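Local coordinates for protein peptidyl-prolyl cis-trans isomerase ([Pseudomonas syringae] pv. tomato str. DC3000, PDB 5XB0) that probably catalyses the cis-trans isomerisation of peptide bonds preceding proline in protein substrates, through the FKBP-type domain that makes up much of this fragment, at residues I33-L38 / W97-P102; S86-M91 / F124-I129. One frame throughout, in Å; residues are numbered along the deposited sequence.

Interaction 1 of 2, residues I33-L38 / W97-P102; sequences ILMTEL and WRLVIP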
loop_
_atom_site.group_PDB
_atom_site.type_symbol
_atom_site.label_atom_id
_atom_site.label_comp_id
_atom_site.label_asym_id
_atom_site.label_seq_id
_atom_site.Cartn_x
_atom_site.Cartn_y
_atom_site.Cartn_z
ATOM N N ILE A 33 5.165 6.447 1.836
ATOM C CA ILE A 33 4.872 5.291 0.990
ATOM C C ILE A 33 6.036 5.064 0.032
ATOM O O ILE A 33 6.551 6.016 -0.568
ATOM C CB ILE A 33 3.547 5.460 0.193
ATOM C CG1 ILE A 33 2.333 5.273 1.104
ATOM C CG2 ILE A 33 3.441 4.404 -0.912
ATOM C CD1 ILE A 33 2.059 6.402 2.051
ATOM N N LEU A 34 6.458 3.807 -0.101
ATOM C CA LEU A 34 7.589 3.450 -0.952
ATOM C C LEU A 34 7.126 2.676 -2.171
ATOM O O LEU A 34 6.457 1.657 -2.043
ATOM C CB LEU A 34 8.600 2.613 -0.176
ATOM C CG LEU A 34 9.034 3.184 1.172
ATOM C CD1 LEU A 34 9.836 2.155 1.973
ATOM C CD2 LEU A 34 9.855 4.455 0.974
ATOM N N MET A 35 7.514 3.148 -3.347
ATOM C CA MET A 35 7.048 2.561 -4.588
ATOM C C MET A 35 8.196 1.980 -5.394
ATOM O O MET A 35 9.270 2.596 -5.536
ATOM C CB MET A 35 6.306 3.618 -5.422
ATOM C CG MET A 35 5.706 3.098 -6.725
ATOM S SD MET A 35 6.840 3.109 -8.132
ATOM C CE MET A 35 6.831 4.850 -8.550
ATOM N N THR A 36 7.960 0.796 -5.935
ATOM C CA THR A 36 8.844 0.208 -6.928
ATOM C C THR A 36 8.025 -0.083 -8.179
ATOM O O THR A 36 6.961 -0.681 -8.082
ATOM C CB THR A 36 9.485 -1.089 -6.424
ATOM O OG1 THR A 36 10.068 -0.872 -5.131
ATOM C CG2 THR A 36 10.566 -1.562 -7.399
ATOM N N GLU A 37 8.508 0.329 -9.349
ATOM C CA GLU A 37 7.738 0.120 -10.568
ATOM C C GLU A 37 8.099 -1.194 -11.223
ATOM O O GLU A 37 9.250 -1.410 -11.607
ATOM C CB GLU A 37 7.962 1.272 -11.545
ATOM C CG GLU A 37 7.196 1.155 -12.843
ATOM C CD GLU A 37 7.090 2.495 -13.546
ATOM O OE1 GLU A 37 7.956 2.770 -14.406
ATOM O OE2 GLU A 37 6.173 3.281 -13.212
ATOM N N LEU A 38 7.109 -2.073 -11.344
ATOM C CA LEU A 38 7.318 -3.365 -11.975
ATOM C C LEU A 38 7.151 -3.202 -13.482
ATOM O O LEU A 38 7.968 -3.681 -14.266
ATOM C CB LEU A 38 6.338 -4.410 -11.417
ATOM C CG LEU A 38 6.189 -4.405 -9.888
ATOM C CD1 LEU A 38 5.192 -5.454 -9.413
ATOM C CD2 LEU A 38 7.529 -4.604 -9.202
ATOM N N TRP A 97 2.695 -1.657 -9.910
ATOM C CA TRP A 97 3.521 -1.089 -8.848
ATOM C C TRP A 97 3.549 -1.951 -7.600
ATOM O O TRP A 97 2.546 -2.573 -7.247
ATOM C CB TRP A 97 3.007 0.298 -8.448
ATOM C CG TRP A 97 3.402 1.404 -9.370
ATOM C CD1 TRP A 97 4.044 1.292 -10.572
ATOM C CD2 TRP A 97 3.197 2.803 -9.152
ATOM N NE1 TRP A 97 4.253 2.542 -11.118
ATOM C CE2 TRP A 97 3.754 3.484 -10.257
ATOM C CE3 TRP A 97 2.608 3.551 -8.117
ATOM C CZ2 TRP A 97 3.718 4.875 -10.376
ATOM C CZ3 TRP A 97 2.594 4.935 -8.227
ATOM C CH2 TRP A 97 3.146 5.576 -9.352
ATOM N N ARG A 98 4.699 -1.960 -6.927
ATOM C CA ARG A 98 4.810 -2.460 -5.568
ATOM C C ARG A 98 4.793 -1.258 -4.641
ATOM O O ARG A 98 5.522 -0.291 -4.865
ATOM C CB ARG A 98 6.093 -3.285 -5.392
ATOM C CG ARG A 98 6.366 -3.748 -3.958
ATOM C CD ARG A 98 7.534 -4.738 -3.980
ATOM N NE ARG A 98 7.767 -5.438 -2.721
ATOM C CZ ARG A 98 8.508 -4.936 -1.743
ATOM N NH1 ARG A 98 9.036 -3.729 -1.891
ATOM N NH2 ARG A 98 8.705 -5.622 -0.619
ATOM N N LEU A 99 3.911 -1.285 -3.652
ATOM C CA LEU A 99 3.837 -0.230 -2.644
ATOM C C LEU A 99 4.116 -0.798 -1.275
ATOM O O LEU A 99 3.512 -1.796 -0.891
ATOM C CB LEU A 99 2.454 0.430 -2.624
ATOM C CG LEU A 99 1.960 1.138 -3.875
ATOM C CD1 LEU A 99 0.583 1.750 -3.601
ATOM C CD2 LEU A 99 2.949 2.220 -4.311
ATOM N N VAL A 100 4.989 -0.148 -0.520
ATOM C CA VAL A 100 5.162 -0.475 0.888
ATOM C C VAL A 100 4.612 0.696 1.676
ATOM O O VAL A 100 5.067 1.824 1.511
ATOM C CB VAL A 100 6.635 -0.724 1.268
ATOM C CG1 VAL A 100 6.738 -1.170 2.720
ATOM C CG2 VAL A 100 7.243 -1.786 0.361
ATOM N N ILE A 101 3.621 0.423 2.513
ATOM C CA ILE A 101 2.856 1.477 3.170
ATOM C C ILE A 101 3.067 1.395 4.675
ATOM O O ILE A 101 2.786 0.354 5.286
ATOM C CB ILE A 101 1.350 1.348 2.811
ATOM C CG1 ILE A 101 1.197 1.393 1.281
ATOM C CG2 ILE A 101 0.520 2.427 3.484
ATOM C CD1 ILE A 101 -0.217 1.206 0.786
ATOM N N PRO A 102 3.570 2.483 5.286
ATOM C CA PRO A 102 3.751 2.480 6.747
ATOM C C PRO A 102 2.428 2.343 7.460
ATOM O O PRO A 102 1.385 2.717 6.907
ATOM C CB PRO A 102 4.403 3.843 7.042
ATOM C CG PRO A 102 4.015 4.700 5.893
ATOM C CD PRO A 102 3.908 3.785 4.686
HETATM O O HOH W 1 8.481 -0.764 -2.958
#
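Trp97, near the start of strand 96-101, meets Met35 and Glu37 through its indole; Glu37 and Trp97 form a non-hydrogen-bonded pair. Met35 lies over one face of the ring, with CG anti to the backbone N (chi1 -177°) and the chain bent beyond it. Met35 CG sits 3.7 Å from the centroid of the Trp97 six-membered ring, a CH-pi contact. Met35 SD stands 3.8 Å above the centroid of the Trp97 five-membered ring, a Met-aromatic contact. At the ring edge, Trp97 NE1 donates to Glu37 OE2 over 2.9 Å. The carboxylate accepts on the anti lone pair, its plane turned 30° from the indole, and so helps fix the ring's rotation. Arg98 exchanges two backbone bonds with Thr36, and its CB packs on Thr36 CB at 4.2 Å. A water held by Thr36 OG1 bonds weakly to Arg98 NH1, whose stronger partner is Glu20 in a salt bridge. Leu99, in another non-hydrogen-bonded pair, returns to the Met35 face, placing CD2 3.8 Å from Met35 CG. Val100 repeats the two-bond pairing with Leu34, Leu34 N to Val100 O being nearly straight at 174°. Ile101 lies alongside Ile33, CG1 to CG1 4.0 Å, and Pro102 CD meets Ile33 CD1. This antiparallel ladder belongs to the curled sheet of the FKBP fold: strand 34-37 borders strand 27-28, strand 96-101 borders strand 122-132, helix 6-21 packs on Leu34 and Val100, and Ala87 of helix 82-87 touches Ile33 and Leu99 on the other face.

Interaction 2 of 2, residues S86-M91 / F124-I129; sequences SALQNM and FEIELI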
loop_
_atom_site.group_PDB
_atom_site.type_symbol
_atom_site.label_atom_id
_atom_site.label_comp_id
_atom_site.label_asym_id
_atom_site.label_seq_id
_atom_site.Cartn_x
_atom_site.Cartn_y
_atom_site.Cartn_z
ATOM N N SER A 86 -3.116 8.630 -1.453
ATOM C CA SER A 86 -2.041 9.493 -1.900
ATOM C C SER A 86 -1.211 8.833 -2.990
ATOM O O SER A 86 -0.901 9.460 -3.992
ATOM C CB SER A 86 -1.143 9.894 -0.729
ATOM O OG SER A 86 -0.659 8.754 -0.054
ATOM N N ALA A 87 -0.831 7.578 -2.790
ATOM C CA ALA A 87 0.124 6.974 -3.710
ATOM C C ALA A 87 -0.475 6.798 -5.100
ATOM O O ALA A 87 0.188 7.057 -6.107
ATOM C CB ALA A 87 0.610 5.634 -3.172
ATOM N N LEU A 88 -1.734 6.375 -5.163
ATOM C CA LEU A 88 -2.283 5.989 -6.462
ATOM C C LEU A 88 -2.565 7.197 -7.365
ATOM O O LEU A 88 -2.702 7.052 -8.583
ATOM C CB LEU A 88 -3.536 5.140 -6.276
ATOM C CG LEU A 88 -3.280 3.770 -5.640
ATOM C CD1 LEU A 88 -4.551 2.910 -5.628
ATOM C CD2 LEU A 88 -2.141 3.041 -6.355
ATOM N N GLN A 89 -2.609 8.400 -6.794
ATOM C CA GLN A 89 -2.737 9.597 -7.636
ATOM C C GLN A 89 -1.539 9.787 -8.564
ATOM O O GLN A 89 -1.614 10.540 -9.538
ATOM C CB GLN A 89 -2.909 10.839 -6.764
ATOM C CG GLN A 89 -4.269 10.903 -6.111
ATOM C CD GLN A 89 -4.398 12.101 -5.198
ATOM O OE1 GLN A 89 -4.404 13.252 -5.652
ATOM N NE2 GLN A 89 -4.469 11.840 -3.898
ATOM N N ASN A 90 -0.445 9.093 -8.262
ATOM C CA ASN A 90 0.764 9.142 -9.072
ATOM C C ASN A 90 0.795 8.101 -10.176
ATOM O O ASN A 90 1.675 8.129 -11.045
ATOM C CB ASN A 90 1.984 8.932 -8.184
ATOM C CG ASN A 90 2.135 10.014 -7.155
ATOM O OD1 ASN A 90 2.504 11.134 -7.488
ATOM N ND2 ASN A 90 1.845 9.692 -5.898
ATOM N N MET A 91 -0.157 7.176 -10.133
ATOM C CA MET A 91 -0.045 5.950 -10.910
ATOM C C MET A 91 -0.811 6.009 -12.226
ATOM O O MET A 91 -2.015 6.222 -12.231
ATOM C CB MET A 91 -0.553 4.775 -10.076
ATOM C CG MET A 91 -0.232 3.435 -10.696
ATOM S SD MET A 91 -0.746 2.082 -9.625
ATOM C CE MET A 91 -0.082 0.679 -10.527
ATOM N N PHE A 124 1.862 -4.057 -0.938
ATOM C CA PHE A 124 0.889 -4.308 -2.001
ATOM C C PHE A 124 1.555 -4.483 -3.345
ATOM O O PHE A 124 2.523 -3.800 -3.656
ATOM C CB PHE A 124 -0.100 -3.151 -2.116
ATOM C CG PHE A 124 -1.080 -3.076 -0.999
ATOM C CD1 PHE A 124 -2.289 -3.743 -1.086
ATOM C CD2 PHE A 124 -0.814 -2.312 0.125
ATOM C CE1 PHE A 124 -3.214 -3.664 -0.048
ATOM C CE2 PHE A 124 -1.734 -2.238 1.168
ATOM C CZ PHE A 124 -2.936 -2.911 1.071
ATOM N N GLU A 125 1.027 -5.392 -4.154
ATOM C CA GLU A 125 1.312 -5.342 -5.575
ATOM C C GLU A 125 0.012 -4.957 -6.270
ATOM O O GLU A 125 -1.007 -5.587 -6.037
ATOM C CB GLU A 125 1.857 -6.678 -6.072
ATOM C CG GLU A 125 3.246 -6.960 -5.508
ATOM C CD GLU A 125 4.052 -7.932 -6.345
ATOM O OE1 GLU A 125 3.699 -8.148 -7.525
ATOM O OE2 GLU A 125 5.049 -8.471 -5.818
ATOM N N ILE A 126 0.051 -3.904 -7.086
ATOM C CA ILE A 126 -1.152 -3.325 -7.674
ATOM C C ILE A 126 -0.997 -3.139 -9.172
ATOM O O ILE A 126 0.005 -2.607 -9.630
ATOM C CB ILE A 126 -1.481 -1.958 -7.037
ATOM C CG1 ILE A 126 -1.682 -2.107 -5.530
ATOM C CG2 ILE A 126 -2.707 -1.330 -7.694
ATOM C CD1 ILE A 126 -1.879 -0.803 -4.820
ATOM N N GLU A 127 -1.983 -3.601 -9.929
ATOM C CA GLU A 127 -2.078 -3.296 -11.354
ATOM C C GLU A 127 -3.238 -2.336 -11.562
ATOM O O GLU A 127 -4.367 -2.628 -11.162
ATOM C CB GLU A 127 -2.285 -4.559 -12.191
ATOM C CG GLU A 127 -2.324 -4.242 -13.691
ATOM C CD GLU A 127 -2.499 -5.460 -14.567
ATOM O OE1 GLU A 127 -2.158 -5.360 -15.768
ATOM O OE2 GLU A 127 -2.982 -6.503 -14.063
ATOM N N LEU A 128 -2.967 -1.182 -12.165
ATOM C CA LEU A 128 -4.036 -0.214 -12.379
ATOM C C LEU A 128 -4.663 -0.446 -13.762
ATOM O O LEU A 128 -4.039 -0.214 -14.797
ATOM C CB LEU A 128 -3.507 1.214 -12.235
ATOM C CG LEU A 128 -4.565 2.311 -12.338
ATOM C CD1 LEU A 128 -5.661 2.203 -11.255
ATOM C CD2 LEU A 128 -3.900 3.664 -12.265
ATOM N N ILE A 129 -5.904 -0.913 -13.765
ATOM C CA ILE A 129 -6.578 -1.312 -14.994
ATOM C C ILE A 129 -7.302 -0.142 -15.652
ATOM O O ILE A 129 -7.335 -0.019 -16.884
ATOM C CB ILE A 129 -7.590 -2.444 -14.713
ATOM C CG1 ILE A 129 -6.895 -3.614 -14.021
ATOM C CG2 ILE A 129 -8.269 -2.911 -15.995
ATOM C CD1 ILE A 129 -5.753 -4.170 -14.809
#
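Met91 and Leu128 bring the two backbones closest, CA to CA 7.5 Å, where the turn after helix 82-87 passes over strand 122-132 with no hydrogen bond between the segments. Met91 does most of the touching. Its chain runs out fully extended, CG anti to the backbone N (chi1 -169°), and lies alongside the Leu128 side chain, antiparallel to it. Met91 SD and Met91 CE both reach Leu128 CB, Met91 CE at 3.9 Å. The same Met91 CE methyl comes down on the strand backbone, 3.4 Å from Ile126 O. Leu128 answers with its CD2 branch, which lies 4.0 Å from Met91 CG. Met91 O is buried with no hydrogen-bond partner in the model, and the Leu128 CD2 methyl lies against it at 3.2 Å. A helix lying across the concave side of a curled antiparallel sheet is the hallmark of the FKBP fold, and here Leu88 and Met91, where that helix runs out into a turn, are the residues that meet the sheet. Farther back toward the helix, Leu88 crosses Ile126 at a slant, touching through the branch ends, CD2 to CD1 at 4.1 Å. The turn that presents Leu88 and Met91 is tied within itself: Ala87 O accepts from both Asn90 N and Asn90 ND2, which arrive from the same face of its carbonyl plane, and Met91 N bonds to Leu88 O. On the strand, Val54 and Val52 of strand 51-59 pack against Ile126 and Leu128.

From the N terminus, the chain passes helix 6-21 and reaches strand 34-37, which waits for strand 96-101; interaction 1 closes a loop of 58 residues. Within that loop lies helix 82-87 with its following turn, the first half of interaction 2, whose partner arrives only with strand 122-132 after 32 intervening residues. The two contacts therefore cross rather than nest. They meet in the sheet, where strands 96-101 and 122-132 are antiparallel neighbours, with Trp97 O probably bonded to Ile126 N and Leu99 O to Phe124 N. Trp97 CH2 also packs on Asn90 O and Met91 CA, tying the sheet pairing to the helix-to-sheet contact.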